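Local coordinates for BolA-like protein (Babesia bovis, PDB 3O2E) that is of uncharacterised function but, as a member of the BolA/IbaG family, may take part in binding a 2Fe-2S cluster, at residues A[30-35]-A[56-61]. Residues are numbered along the deposited sequence; the frame is centred on the assembly and turned at random.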
ATOM      1  N   GLU A  30       4.116   7.592  -2.834  1.00 15.91           N
ATOM      2  CA  GLU A  30       5.197   8.269  -2.125  1.00 18.08           C
ATOM      3  C   GLU A  30       5.248   7.857  -0.642  1.00 16.42           C
ATOM      4  O   GLU A  30       6.319   7.645  -0.093  1.00 17.11           O
ATOM      5  CB  GLU A  30       5.063   9.790  -2.356  1.00 20.04           C
ATOM      6  CG  GLU A  30       5.699  10.777  -1.348  1.00 28.43           C
ATOM      7  CD  GLU A  30       4.976  12.160  -1.389  1.00 36.46           C
ATOM      8  OE1 GLU A  30       4.682  12.645  -2.509  1.00 43.56           O
ATOM      9  OE2 GLU A  30       4.634  12.735  -0.320  1.00 41.58           O
ATOM     10  N   ARG A  31       4.096   7.770   0.007  1.00 15.32           N
ATOM     11  CA  ARG A  31       4.028   7.379   1.404  1.00 15.42           C
ATOM     12  C   ARG A  31       4.522   5.985   1.557  1.00 14.59           C
ATOM     13  O   ARG A  31       5.317   5.710   2.447  1.00 14.25           O
ATOM     14  CB  ARG A  31       2.593   7.421   1.924  1.00 15.92           C
ATOM     15  CG  ARG A  31       1.998   8.777   2.077  1.00 19.61           C
ATOM     16  CD  ARG A  31       2.553   9.536   3.235  1.00 24.85           C
ATOM     17  NE  ARG A  31       2.062  10.887   3.094  1.00 32.02           N
ATOM     18  CZ  ARG A  31       2.665  11.831   2.376  1.00 39.24           C
ATOM     19  NH1 ARG A  31       3.835  11.603   1.771  1.00 42.42           N
ATOM     20  NH2 ARG A  31       2.096  13.024   2.261  1.00 43.01           N
ATOM     21  N   LEU A  32       4.031   5.080   0.699  1.00 13.59           N
ATOM     22  CA  LEU A  32       4.449   3.663   0.782  1.00 12.83           C
ATOM     23  C   LEU A  32       5.929   3.520   0.531  1.00 12.62           C
ATOM     24  O   LEU A  32       6.606   2.769   1.238  1.00 13.34           O
ATOM     25  CB  LEU A  32       3.643   2.764  -0.197  1.00 11.39           C
ATOM     26  CG  LEU A  32       2.141   2.655   0.005  1.00 14.08           C
ATOM     27  CD1 LEU A  32       1.490   1.721  -1.032  1.00 12.42           C
ATOM     28  CD2 LEU A  32       1.873   2.145   1.355  1.00 13.74           C
ATOM     29  N   ARG A  33       6.432   4.176  -0.521  1.00 13.28           N
ATOM     30  CA  ARG A  33       7.882   4.137  -0.813  1.00 14.20           C
ATOM     31  C   ARG A  33       8.719   4.706   0.318  1.00 14.83           C
ATOM     32  O   ARG A  33       9.769   4.181   0.670  1.00 13.63           O
ATOM     33  CB  ARG A  33       8.210   4.894  -2.103  1.00 15.00           C
ATOM     34  CG  ARG A  33       7.734   4.120  -3.281  1.00 15.96           C
ATOM     35  CD  ARG A  33       7.741   4.905  -4.573  1.00 17.03           C
ATOM     36  NE  ARG A  33       7.452   3.922  -5.622  1.00 19.79           N
ATOM     37  CZ  ARG A  33       6.783   4.124  -6.756  1.00 21.07           C
ATOM     38  NH1 ARG A  33       6.303   5.327  -7.065  1.00 22.00           N
ATOM     39  NH2 ARG A  33       6.622   3.072  -7.597  1.00 24.18           N
ATOM     40  N   SER A  34       8.275   5.821   0.875  1.00 16.04           N
ATOM     41  CA  SER A  34       9.013   6.447   1.953  1.00 18.05           C
ATOM     42  C   SER A  34       9.150   5.515   3.178  1.00 17.90           C
ATOM     43  O   SER A  34      10.259   5.371   3.712  1.00 16.64           O
ATOM     44  CB  SER A  34       8.365   7.761   2.327  1.00 19.55           C
ATOM     45  OG  SER A  34       8.985   8.264   3.487  1.00 25.60           O
ATOM     46  N   MET A  35       8.044   4.867   3.588  1.00 17.09           N
ATOM     47  CA  MET A  35       8.053   4.023   4.803  1.00 17.58           C
ATOM     48  C   MET A  35       8.564   2.592   4.576  1.00 16.22           C
ATOM     49  O   MET A  35       9.288   2.044   5.419  1.00 17.28           O
ATOM     50  CB  MET A  35       6.684   4.002   5.481  1.00 17.62           C
ATOM     51  CG  MET A  35       6.733   3.278   6.841  1.00 23.30           C
ATOM     52  SD  MET A  35       5.292   3.099   7.877  0.66 26.31           S
ATOM     53  CE  MET A  35       5.259   4.637   8.831  1.00 22.77           C
ATOM     54  N   ALA A  56      -3.112  -1.938  -3.357  1.00 13.24           N
ATOM     55  CA  ALA A  56      -1.660  -1.841  -3.342  1.00 12.47           C
ATOM     56  C   ALA A  56      -1.045  -3.228  -3.312  1.00 13.11           C
ATOM     57  O   ALA A  56      -1.297  -3.972  -2.389  1.00 13.89           O
ATOM     58  CB  ALA A  56      -1.198  -1.003  -2.151  1.00 11.56           C
ATOM     59  N   TYR A  57      -0.294  -3.587  -4.362  1.00 13.27           N
ATOM     60  CA  TYR A  57       0.557  -4.781  -4.389  1.00 13.66           C
ATOM     61  C   TYR A  57       1.974  -4.373  -3.971  1.00 12.95           C
ATOM     62  O   TYR A  57       2.626  -3.600  -4.651  1.00 12.51           O
ATOM     63  CB  TYR A  57       0.543  -5.427  -5.763  1.00 15.02           C
ATOM     64  CG  TYR A  57       1.205  -6.779  -5.819  1.00 19.04           C
ATOM     65  CD1 TYR A  57       0.481  -7.951  -5.579  1.00 25.53           C
ATOM     66  CD2 TYR A  57       2.549  -6.900  -6.115  1.00 22.18           C
ATOM     67  CE1 TYR A  57       1.098  -9.190  -5.603  1.00 25.06           C
ATOM     68  CE2 TYR A  57       3.164  -8.131  -6.166  1.00 24.98           C
ATOM     69  CZ  TYR A  57       2.441  -9.264  -5.909  1.00 25.19           C
ATOM     70  OH  TYR A  57       3.068 -10.485  -5.992  1.00 28.60           O
ATOM     71  N   ILE A  58       2.415  -4.862  -2.804  1.00 12.77           N
ATOM     72  CA  ILE A  58       3.638  -4.336  -2.130  1.00 12.62           C
ATOM     73  C   ILE A  58       4.585  -5.484  -1.766  1.00 11.62           C
ATOM     74  O   ILE A  58       4.224  -6.383  -1.025  1.00 11.62           O
ATOM     75  CB  ILE A  58       3.331  -3.563  -0.793  1.00 11.92           C
ATOM     76  CG1 ILE A  58       2.078  -2.706  -0.937  1.00 12.14           C
ATOM     77  CG2 ILE A  58       4.578  -2.701  -0.342  1.00 11.70           C
ATOM     78  CD1 ILE A  58       1.599  -2.119   0.290  1.00 13.10           C
ATOM     79  N   VAL A  59       5.785  -5.426  -2.285  1.00 11.97           N
ATOM     80  CA  VAL A  59       6.870  -6.341  -1.935  1.00 10.98           C
ATOM     81  C   VAL A  59       7.897  -5.503  -1.155  1.00 11.09           C
ATOM     82  O   VAL A  59       8.431  -4.539  -1.680  1.00  9.84           O
ATOM     83  CB  VAL A  59       7.549  -6.908  -3.172  1.00 12.67           C
ATOM     84  CG1 VAL A  59       8.694  -7.932  -2.784  1.00 10.51           C
ATOM     85  CG2 VAL A  59       6.512  -7.540  -4.079  1.00 12.38           C
ATOM     86  N   SER A  60       8.132  -5.854   0.103  1.00 10.73           N
ATOM     87  CA  SER A  60       9.001  -5.060   0.987  1.00 11.22           C
ATOM     88  C   SER A  60       9.688  -5.919   2.029  1.00 12.19           C
ATOM     89  O   SER A  60       9.032  -6.758   2.644  1.00 12.35           O
ATOM     90  CB  SER A  60       8.196  -4.003   1.698  1.00 11.52           C
ATOM     91  OG  SER A  60       8.994  -3.309   2.654  1.00 13.21           O
ATOM     92  N   GLN A  61      11.006  -5.753   2.202  1.00 12.94           N
ATOM     93  CA  GLN A  61      11.727  -6.375   3.320  1.00 13.18           C
ATOM     94  C   GLN A  61      11.183  -5.980   4.702  1.00 13.57           C
ATOM     95  O   GLN A  61      11.453  -6.670   5.678  1.00 12.55           O
ATOM     96  CB  GLN A  61      13.252  -6.092   3.260  1.00 14.88           C
TER
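Residues 30-35 of helix 25-36 and residues 56-61, which include the end of strand 52-59, have their nearest CA pair at Leu-32 and Ile-58, 8.6 Å apart, a spacing bridged by side chains alone. The pair belongs to the class II KH-like alpha+beta fold of BolA proteins, in which strand 52-59 is the middle strand of a mixed sheet, antiparallel to 40-45 and parallel to 86-94, and helix 25-36 packs against one face. Leu-32 points from the helix toward the strand, and its CD1, anti to CA (chi2 -179°), extends the chain outward and makes both contacts. That methyl meets the CB of Ala-56 at 4.0 Å and the CD1 of Ile-58 at 4.1 Å, touching two residues two apart on the strand that point to the same face, while Tyr-57 between them starts out in the other direction, and its side chain touches Trp-99 of helix 96-101. Val-75 of helix 68-78 and Leu-41 of strand 40-45 touch both Leu-32 and Ile-58, extending the apolar core between the helices and the sheet. Within the core, the side chains of Leu-32 and Ile-58 cross at about a right angle and meet methyl to methyl, CD1 against CD1.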